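Local coordinates for AvrRpt2 (Erwinia amylovora, PDB 6HQZ), which probably acts as a papain-like C70 cysteine protease that the fire blight pathogen delivers into plant cells as a type III effector, this chain being its protease domain, at residues 51-54 / 55-59; 80-83 / 84-88; 133-136 / 137-141; 22-25 / 26-29. All blocks are in the same frame, centred on the assembly; numbering follows the deposited sequence. Where two conformers were deposited one is given.

Contact 1: 51-54 / 55-59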
loop_
_atom_site.group_PDB
_atom_site.type_symbol
_atom_site.label_atom_id
_atom_site.label_comp_id
_atom_site.label_asym_id
_atom_site.label_seq_id
_atom_site.Cartn_x
_atom_site.Cartn_y
_atom_site.Cartn_z
ATOM N N GLY A 51 0.013 -28.900 -17.437
ATOM C CA GLY A 51 0.418 -27.620 -16.880
ATOM C C GLY A 51 0.753 -26.487 -17.838
ATOM O O GLY A 51 0.395 -25.351 -17.560
ATOM N N LEU A 52 1.470 -26.745 -18.927
ATOM C CA LEU A 52 1.644 -25.702 -19.975
ATOM C C LEU A 52 0.292 -25.272 -20.624
ATOM O O LEU A 52 0.180 -24.120 -21.124
ATOM C CB LEU A 52 2.673 -26.102 -21.076
ATOM C CG LEU A 52 4.079 -25.476 -20.888
ATOM C CD1 LEU A 52 4.866 -26.232 -19.811
ATOM C CD2 LEU A 52 4.879 -25.355 -22.182
ATOM N N GLN A 53 -0.680 -26.212 -20.609
ATOM C CA GLN A 53 -2.052 -26.009 -21.075
ATOM C C GLN A 53 -2.816 -25.138 -20.152
ATOM O O GLN A 53 -3.468 -24.224 -20.630
ATOM C CB GLN A 53 -2.874 -27.321 -21.185
ATOM C CG GLN A 53 -4.380 -27.062 -21.493
ATOM C CD GLN A 53 -5.218 -28.277 -21.905
ATOM O OE1 GLN A 53 -4.716 -29.252 -22.467
ATOM N NE2 GLN A 53 -6.522 -28.191 -21.655
ATOM N N GLN A 54 -2.835 -25.491 -18.851
ATOM C CA GLN A 54 -3.591 -24.732 -17.873
ATOM C C GLN A 54 -2.953 -23.337 -17.757
ATOM O O GLN A 54 -3.679 -22.381 -17.540
ATOM C CB GLN A 54 -3.721 -25.428 -16.479
ATOM C CG GLN A 54 -4.981 -26.303 -16.277
ATOM C CD GLN A 54 -6.301 -25.531 -16.000
ATOM O OE1 GLN A 54 -6.927 -24.959 -16.924
ATOM N NE2 GLN A 54 -6.775 -25.591 -14.752
ATOM N N ARG A 55 -1.630 -23.227 -17.952
ATOM C CA ARG A 55 -0.977 -21.910 -18.030
ATOM C C ARG A 55 -1.503 -21.072 -19.202
ATOM O O ARG A 55 -1.756 -19.883 -19.041
ATOM C CB ARG A 55 0.569 -22.013 -18.127
ATOM C CG ARG A 55 1.329 -20.656 -18.193
ATOM C CD ARG A 55 0.967 -19.735 -17.007
ATOM N NE ARG A 55 1.677 -18.457 -17.071
ATOM C CZ ARG A 55 1.459 -17.416 -16.270
ATOM N NH1 ARG A 55 0.511 -17.450 -15.343
ATOM N NH2 ARG A 55 2.174 -16.302 -16.424
ATOM N N GLU A 56 -1.670 -21.698 -20.364
ATOM C CA GLU A 56 -2.272 -21.022 -21.541
ATOM C C GLU A 56 -3.731 -20.600 -21.294
ATOM O O GLU A 56 -4.105 -19.460 -21.574
ATOM C CB GLU A 56 -2.216 -21.900 -22.797
ATOM C CG GLU A 56 -2.758 -21.184 -24.040
ATOM C CD GLU A 56 -2.244 -21.729 -25.357
ATOM O OE1 GLU A 56 -2.149 -22.965 -25.524
ATOM O OE2 GLU A 56 -1.969 -20.905 -26.259
ATOM N N ASP A 57 -4.529 -21.535 -20.776
ATOM C CA ASP A 57 -5.936 -21.294 -20.422
ATOM C C ASP A 57 -6.120 -20.134 -19.460
ATOM O O ASP A 57 -6.960 -19.269 -19.653
ATOM C CB ASP A 57 -6.565 -22.532 -19.774
ATOM C CG ASP A 57 -6.803 -23.646 -20.747
ATOM O OD1 ASP A 57 -6.766 -23.426 -21.980
ATOM O OD2 ASP A 57 -7.038 -24.785 -20.264
ATOM N N VAL A 58 -5.321 -20.107 -18.423
ATOM C CA VAL A 58 -5.402 -19.021 -17.466
ATOM C C VAL A 58 -4.945 -17.657 -17.998
ATOM O O VAL A 58 -5.520 -16.644 -17.634
ATOM C CB VAL A 58 -4.607 -19.357 -16.207
ATOM C CG1 VAL A 58 -4.671 -18.233 -15.191
ATOM C CG2 VAL A 58 -5.206 -20.597 -15.577
ATOM N N LEU A 59 -3.890 -17.615 -18.805
ATOM C CA LEU A 59 -3.486 -16.338 -19.423
ATOM C C LEU A 59 -4.598 -15.769 -20.302
ATOM O O LEU A 59 -4.866 -14.555 -20.278
ATOM C CB LEU A 59 -2.159 -16.454 -20.203
ATOM C CG LEU A 59 -0.940 -16.548 -19.273
ATOM C CD1 LEU A 59 0.313 -16.782 -20.065
ATOM C CD2 LEU A 59 -0.799 -15.304 -18.377
#
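Asp-57 and Gln-53 meet one helical turn apart, first through the main chain. The amide N of Asp-57 reaches Gln-53 O at 2.9 Å, with an N-H...O angle of 171°. Three more i-to-i+4 bonds run alongside: Arg-55 N to Gly-51 O (3.0 Å), Glu-56 N to Leu-52 O (3.1 Å) and Val-58 N to Gln-54 O (2.9 Å). Among the polar side chains, Asp-57 OD2 lies 3.7 Å from both CG and NE2 of Gln-53, a loose approach in which the carboxylate and amide planes are turned 77° apart. Arg-55 uses its charge elsewhere: NH2 forms a salt bridge with Glu-69 and NH1 a hydrogen bond with His-147, so two partners hold the guanidinium. The van der Waals contacts lie on the same turns. A bend at chi2 (55°) carries the Arg-55 chain along the helix until Leu-59 CD2 sits over the centre of one guanidinium face, 3.6 Å above its plane. Val-58 CG2 is pressed close to the carbonyl O of Gln-54, at 3.1 Å, and both these buried residues pack on Leu-43 of helix 40-45. The pattern is that of an amphipathic surface helix, here helix 49-65 of the papain-like domain.

Contact 2: 80-83 / 84-88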
loop_
_atom_site.group_PDB
_atom_site.type_symbol
_atom_site.label_atom_id
_atom_site.label_comp_id
_atom_site.label_asym_id
_atom_site.label_seq_id
_atom_site.Cartn_x
_atom_site.Cartn_y
_atom_site.Cartn_z
ATOM N N ALA A 80 4.809 -9.207 5.734
ATOM C CA ALA A 80 3.602 -8.435 6.088
ATOM C C ALA A 80 3.561 -7.109 5.346
ATOM O O ALA A 80 2.536 -6.799 4.720
ATOM C CB ALA A 80 3.511 -8.212 7.608
ATOM N N ASN A 81 4.646 -6.335 5.380
ATOM C CA ASN A 81 4.638 -5.047 4.681
ATOM C C ASN A 81 4.452 -5.208 3.170
ATOM O O ASN A 81 3.721 -4.444 2.551
ATOM C CB ASN A 81 5.917 -4.243 4.930
ATOM C CG ASN A 81 5.996 -3.681 6.326
ATOM O OD1 ASN A 81 4.992 -3.515 7.016
ATOM N ND2 ASN A 81 7.190 -3.406 6.758
ATOM N N GLU A 82 5.132 -6.181 2.566
ATOM C CA GLU A 82 5.008 -6.317 1.114
ATOM C C GLU A 82 3.618 -6.718 0.670
ATOM O O GLU A 82 3.104 -6.174 -0.292
ATOM C CB GLU A 82 6.039 -7.277 0.501
ATOM C CG GLU A 82 5.989 -7.300 -1.028
ATOM C CD GLU A 82 5.926 -5.925 -1.767
ATOM O OE1 GLU A 82 6.513 -4.832 -1.352
ATOM O OE2 GLU A 82 5.333 -5.964 -2.866
ATOM N N LEU A 83 3.006 -7.671 1.344
ATOM C CA LEU A 83 1.578 -7.947 1.039
ATOM C C LEU A 83 0.657 -6.695 1.173
ATOM O O LEU A 83 -0.249 -6.477 0.374
ATOM C CB LEU A 83 1.049 -9.062 1.902
ATOM C CG LEU A 83 1.643 -10.434 1.494
ATOM C CD1 LEU A 83 1.243 -11.485 2.539
ATOM C CD2 LEU A 83 1.224 -10.835 0.090
ATOM N N GLY A 84 0.900 -5.896 2.203
ATOM C CA GLY A 84 0.140 -4.656 2.408
ATOM C C GLY A 84 0.324 -3.684 1.257
ATOM O O GLY A 84 -0.638 -3.098 0.726
ATOM N N ASN A 85 1.582 -3.525 0.857
ATOM C CA ASN A 85 1.875 -2.707 -0.289
ATOM C C ASN A 85 1.074 -3.227 -1.500
ATOM O O ASN A 85 0.445 -2.444 -2.182
ATOM C CB ASN A 85 3.385 -2.751 -0.507
ATOM C CG ASN A 85 3.853 -1.985 -1.714
ATOM O OD1 ASN A 85 3.248 -0.987 -2.149
ATOM N ND2 ASN A 85 5.017 -2.414 -2.233
ATOM N N LEU A 86 1.095 -4.546 -1.745
ATOM C CA LEU A 86 0.385 -5.136 -2.883
ATOM C C LEU A 86 -1.123 -4.878 -2.859
ATOM O O LEU A 86 -1.707 -4.505 -3.880
ATOM C CB LEU A 86 0.658 -6.650 -2.990
ATOM C CG LEU A 86 2.060 -6.969 -3.556
ATOM C CD1 LEU A 86 2.400 -8.456 -3.442
ATOM C CD2 LEU A 86 2.191 -6.526 -5.013
ATOM N N LEU A 87 -1.740 -5.073 -1.700
ATOM C CA LEU A 87 -3.194 -4.781 -1.523
ATOM C C LEU A 87 -3.546 -3.300 -1.714
ATOM O O LEU A 87 -4.576 -2.928 -2.296
ATOM C CB LEU A 87 -3.603 -5.207 -0.116
ATOM C CG LEU A 87 -3.618 -6.701 0.167
ATOM C CD1 LEU A 87 -3.598 -7.004 1.646
ATOM C CD2 LEU A 87 -4.807 -7.313 -0.505
ATOM N N CYS A 88 -2.658 -2.460 -1.237
ATOM C CA CYS A 88 -2.766 -0.993 -1.425
ATOM C C CYS A 88 -2.749 -0.580 -2.914
ATOM O O CYS A 88 -3.523 0.277 -3.319
ATOM C CB CYS A 88 -1.638 -0.315 -0.656
ATOM S SG CYS A 88 -1.717 1.496 -0.649
#
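Residues 80-83 hand on to 84-88 in regular alpha-helical register, with i-to-i+4 bonds from Gly-84 N to Ala-80 O (3.1 Å), Asn-85 N to Asn-81 O (2.9 Å), Leu-86 N to Glu-82 O (3.0 Å) and Leu-87 N to Leu-83 O (2.9 Å). The polar side-chain link spans three residues: Asn-85 ND2 donates to Glu-82 OE1 at 3.0 Å, almost straight at 171°. It arrives on the syn side of OE1 but 32° out of the carboxylate plane, while OE1 lies nearly in the amide plane; the two flat groups stand perpendicular. The Glu-82 chain, bent at chi2 (46°), brings its carboxylate down toward the following turn. Asn-85 OD1 accepts from Arg-89 NE, so the amide is gripped at both ends and its rotation is fixed. The other carboxylate oxygen, Glu-82 OE2, rests 3.5 Å from Leu-86 CG. On the apolar side Leu-83 CD2 and Leu-86 CD1 stand 4.4 Å apart, and Leu-83 also meets Ile-112 of strand 104-113. The stretch belongs to an amphipathic helix whose later turns carry a dimer site: Cys-88 forms a disulfide with Cys-88 of the second subunit.

Contact 3: 133-136 / 137-141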
loop_
_atom_site.group_PDB
_atom_site.type_symbol
_atom_site.label_atom_id
_atom_site.label_comp_id
_atom_site.label_asym_id
_atom_site.label_seq_id
_atom_site.Cartn_x
_atom_site.Cartn_y
_atom_site.Cartn_z
ATOM N N PRO A 133 -1.903 -17.457 9.923
ATOM C CA PRO A 133 -0.577 -16.924 10.067
ATOM C C PRO A 133 0.094 -16.653 8.733
ATOM O O PRO A 133 -0.033 -17.428 7.757
ATOM C CB PRO A 133 0.183 -18.032 10.805
ATOM C CG PRO A 133 -0.895 -18.818 11.484
ATOM C CD PRO A 133 -2.016 -18.791 10.513
ATOM N N LEU A 134 0.881 -15.597 8.697
ATOM C CA LEU A 134 1.681 -15.298 7.535
ATOM C C LEU A 134 2.578 -16.448 7.184
ATOM O O LEU A 134 2.766 -16.729 5.980
ATOM C CB LEU A 134 2.504 -14.039 7.797
ATOM C CG LEU A 134 3.389 -13.590 6.678
ATOM C CD1 LEU A 134 2.586 -13.472 5.384
ATOM C CD2 LEU A 134 4.084 -12.273 7.047
ATOM N N ASP A 135 3.168 -17.121 8.203
ATOM C CA ASP A 135 4.039 -18.279 7.926
ATOM C C ASP A 135 3.253 -19.328 7.111
ATOM O O ASP A 135 3.801 -19.943 6.209
ATOM C CB ASP A 135 4.626 -18.910 9.209
ATOM C CG ASP A 135 5.528 -20.154 8.933
ATOM O OD1 ASP A 135 6.729 -20.028 8.592
ATOM O OD2 ASP A 135 5.032 -21.284 9.100
ATOM N N SER A 136 1.999 -19.556 7.463
ATOM C CA SER A 136 1.131 -20.525 6.724
ATOM C C SER A 136 0.864 -20.136 5.289
ATOM O O SER A 136 0.942 -20.950 4.396
ATOM C CB SER A 136 -0.190 -20.725 7.454
ATOM O OG SER A 136 0.051 -21.410 8.647
ATOM N N PHE A 137 0.567 -18.874 5.049
ATOM C CA PHE A 137 0.377 -18.384 3.735
ATOM C C PHE A 137 1.601 -18.606 2.846
ATOM O O PHE A 137 1.501 -19.123 1.725
ATOM C CB PHE A 137 -0.019 -16.922 3.796
ATOM C CG PHE A 137 -0.079 -16.291 2.455
ATOM C CD1 PHE A 137 -1.212 -16.405 1.695
ATOM C CD2 PHE A 137 1.010 -15.534 2.001
ATOM C CE1 PHE A 137 -1.250 -15.775 0.450
ATOM C CE2 PHE A 137 0.998 -14.974 0.758
ATOM C CZ PHE A 137 -0.149 -15.039 0.020
ATOM N N ASN A 138 2.762 -18.244 3.369
ATOM C CA ASN A 138 3.968 -18.500 2.633
ATOM C C ASN A 138 4.267 -19.999 2.378
ATOM O O ASN A 138 4.809 -20.394 1.332
ATOM C CB ASN A 138 5.182 -17.841 3.325
ATOM C CG ASN A 138 5.199 -16.344 3.140
ATOM O OD1 ASN A 138 4.992 -15.839 2.025
ATOM N ND2 ASN A 138 5.538 -15.611 4.228
ATOM N N GLN A 139 3.958 -20.805 3.349
ATOM C CA GLN A 139 4.187 -22.258 3.185
ATOM C C GLN A 139 3.265 -22.873 2.149
ATOM O O GLN A 139 3.676 -23.778 1.438
ATOM C CB GLN A 139 3.920 -22.980 4.472
ATOM C CG GLN A 139 4.098 -24.499 4.357
ATOM C CD GLN A 139 3.678 -25.166 5.657
ATOM O OE1 GLN A 139 3.623 -24.507 6.710
ATOM N NE2 GLN A 139 3.369 -26.470 5.596
ATOM N N ARG A 140 2.051 -22.345 2.064
ATOM C CA ARG A 140 0.967 -23.041 1.330
ATOM C C ARG A 140 0.539 -22.395 0.058
ATOM O O ARG A 140 -0.176 -23.010 -0.698
ATOM C CB ARG A 140 -0.229 -23.189 2.262
ATOM C CG ARG A 140 0.133 -23.962 3.512
ATOM C CD ARG A 140 -1.044 -24.170 4.428
ATOM N NE ARG A 140 -0.649 -25.132 5.456
ATOM C CZ ARG A 140 -0.496 -26.434 5.216
ATOM N NH1 ARG A 140 -0.780 -26.953 4.002
ATOM N NH2 ARG A 140 -0.059 -27.227 6.179
ATOM N N LEU A 141 1.040 -21.198 -0.238
ATOM C CA LEU A 141 0.735 -20.540 -1.487
ATOM C C LEU A 141 1.190 -21.357 -2.675
ATOM O O LEU A 141 2.190 -22.125 -2.581
ATOM C CB LEU A 141 1.440 -19.159 -1.555
ATOM C CG LEU A 141 1.144 -18.294 -2.761
ATOM C CD1 LEU A 141 -0.304 -17.815 -2.868
ATOM C CD2 LEU A 141 2.070 -17.075 -2.718
#
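Asn-138 leans back on Leu-134, four residues earlier. Its CB stands 3.8 Å from Leu-134 O, the carbonyl that its own backbone N engages at 3.0 Å and 174°. With chi1 at -74°, CG falls beside the backbone N and remains close to that carbonyl. At the tip ND2 passes Leu-134 CD1 at 3.8 Å; its nearness to Leu-134 O has too poor an angle for a bond, and ND2 is satisfied elsewhere in the structure. The second tip atom, OD1, accepts from Phe-78 N, which ties the helix to the loop ahead of helix 80-90. This two-turn helix, 134-140, follows directly on edge strand 130-133 of the antiparallel sheet of the papain-like domain, Pro-133 occupying the N-cap position. Leu-134 CD1 also approaches Phe-137 CD2 at 4.3 Å, and the Phe-137 ring packs edge-to-face with Phe-95 of strand 93-98. Toward the C-terminal end Phe-137 O receives both Leu-141 N (2.9 Å) and Arg-140 N (3.3 Å), from the same face of its plane. Arg-140 runs extended from CG to NE, and Gln-139 NE2 lies 3.5 Å above its guanidinium plane, toward the rim. Arg-140 NH1 donates to Gln-98 O.

Contact 4: 22-25 / 26-29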
loop_
_atom_site.group_PDB
_atom_site.type_symbol
_atom_site.label_atom_id
_atom_site.label_comp_id
_atom_site.label_asym_id
_atom_site.label_seq_id
_atom_site.Cartn_x
_atom_site.Cartn_y
_atom_site.Cartn_z
ATOM N N TYR A 22 -15.599 -18.793 -8.845
ATOM C CA TYR A 22 -16.655 -17.828 -9.178
ATOM C C TYR A 22 -16.850 -16.898 -8.007
ATOM O O TYR A 22 -17.016 -15.673 -8.213
ATOM C CB TYR A 22 -17.954 -18.494 -9.596
ATOM C CG TYR A 22 -17.758 -19.326 -10.840
ATOM C CD1 TYR A 22 -17.682 -18.710 -12.096
ATOM C CD2 TYR A 22 -17.618 -20.716 -10.786
ATOM C CE1 TYR A 22 -17.502 -19.445 -13.262
ATOM C CE2 TYR A 22 -17.435 -21.468 -11.950
ATOM C CZ TYR A 22 -17.395 -20.814 -13.179
ATOM O OH TYR A 22 -17.200 -21.505 -14.319
ATOM N N ALA A 23 -16.790 -17.454 -6.799
ATOM C CA ALA A 23 -16.917 -16.616 -5.625
ATOM C C ALA A 23 -15.791 -15.581 -5.513
ATOM O O ALA A 23 -16.088 -14.394 -5.253
ATOM C CB ALA A 23 -17.025 -17.431 -4.357
ATOM N N CYS A 24 -14.533 -16.011 -5.681
ATOM C CA CYS A 24 -13.396 -15.125 -5.558
ATOM C C CYS A 24 -13.437 -14.036 -6.652
ATOM O O CYS A 24 -13.171 -12.889 -6.367
ATOM C CB CYS A 24 -12.059 -15.913 -5.587
ATOM S SG CYS A 24 -11.831 -16.904 -4.085
ATOM N N THR A 25 -13.716 -14.408 -7.880
ATOM C CA THR A 25 -13.713 -13.427 -8.951
ATOM C C THR A 25 -14.872 -12.405 -8.707
ATOM O O THR A 25 -14.617 -11.211 -8.873
ATOM C CB THR A 25 -13.781 -14.051 -10.346
ATOM O OG1 THR A 25 -14.883 -14.940 -10.410
ATOM C CG2 THR A 25 -12.552 -14.759 -10.679
ATOM N N ARG A 26 -16.029 -12.858 -8.187
ATOM C CA ARG A 26 -17.134 -11.963 -7.787
ATOM C C ARG A 26 -16.735 -11.022 -6.632
ATOM O O ARG A 26 -17.043 -9.808 -6.683
ATOM C CB ARG A 26 -18.459 -12.707 -7.463
ATOM C CG ARG A 26 -19.712 -11.879 -7.741
ATOM C CD ARG A 26 -21.039 -12.675 -7.884
ATOM N NE ARG A 26 -20.785 -14.106 -8.090
ATOM C CZ ARG A 26 -21.519 -15.111 -7.617
ATOM N NH1 ARG A 26 -22.647 -14.891 -6.949
ATOM N NH2 ARG A 26 -21.120 -16.358 -7.860
ATOM N N MET A 27 -15.979 -11.536 -5.657
ATOM C CA MET A 27 -15.456 -10.689 -4.595
ATOM C C MET A 27 -14.497 -9.627 -5.114
ATOM O O MET A 27 -14.421 -8.559 -4.508
ATOM C CB MET A 27 -14.825 -11.482 -3.461
ATOM C CG MET A 27 -15.817 -12.331 -2.720
ATOM S SD MET A 27 -15.108 -13.083 -1.247
ATOM C CE MET A 27 -14.610 -14.679 -1.848
ATOM N N LEU A 28 -13.828 -9.902 -6.233
ATOM C CA LEU A 28 -12.906 -8.930 -6.863
ATOM C C LEU A 28 -13.629 -7.865 -7.743
ATOM O O LEU A 28 -12.954 -7.020 -8.358
ATOM C CB LEU A 28 -11.838 -9.636 -7.692
ATOM C CG LEU A 28 -10.466 -9.809 -7.038
ATOM C CD1 LEU A 28 -10.433 -10.483 -5.659
ATOM C CD2 LEU A 28 -9.529 -10.514 -7.994
ATOM N N GLY A 29 -14.949 -7.993 -7.878
ATOM C CA GLY A 29 -15.811 -7.101 -8.691
ATOM C C GLY A 29 -16.168 -7.611 -10.096
ATOM O O GLY A 29 -16.870 -6.932 -10.808
#
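Met-27 N donates to Ala-23 O at 2.9 Å, and Arg-26 N to Tyr-22 O at 3.0 Å, the last well-formed i-to-i+4 bonds of helix 19-27. Beyond them the geometry slackens: Leu-28 N reaches Cys-24 O at a bond angle of only 137° and makes a second, weak bond to Thr-25 O. Gly-29 then turns the chain out with a positive phi of 98°, closing a Schellman motif in which its own N meets Arg-26 O at 3.0 Å. Thr-25 holds OG1 between its backbone N and carbonyl carbon (chi1 53°), which turns the hydroxyl back along the helix to hydrogen-bond Trp-21 O; Tyr-22 O lies 3.1 Å from OG1 as a rival acceptor for its proton. Outward from this backbone frame, Arg-26 curls back through a bend at chi3, so that NH2 comes to 4.2 Å from Tyr-22 CB. Packing is led by Met-27, whose chain bends at chi3 and places its methyl CE 4.2 Å from Cys-24 SG and 4.4 Å from Ala-23 CB. Cys-24, Met-27 and Leu-28 all lie on Val-108 of strand 104-113; Cys-24, Thr-25 and Leu-28 also touch Met-94 of strand 93-98, and Ala-23 and Cys-24 meet Pro-124, so that the helix rests against adjacent central strands of the sheet.

In the fold
Along the chain the order is contact 4, contact 1, contact 2, contact 3, each centred on one helix of the same papain-like domain, contacts 3 and 4 running past the helix ends. Only contacts 2 and 3 touch: their centres are 15 Å apart, and Leu-83 CD1 meets Leu-134 CD1 at 3.7 Å, joining helices 80-90 and 134-140. Contacts 1 and 2 are the most distant pair, with centres 27 Å apart. Contacts 3 and 4 lie on opposite sides of the chain's centre, 22 Å apart between centres. Helix 19-27 packs on strands 93-98 and 104-113, strands that helix 80-90 also contacts, so the antiparallel sheet links them. Contact 2 alone reaches the second subunit, tying the domain into a dimer.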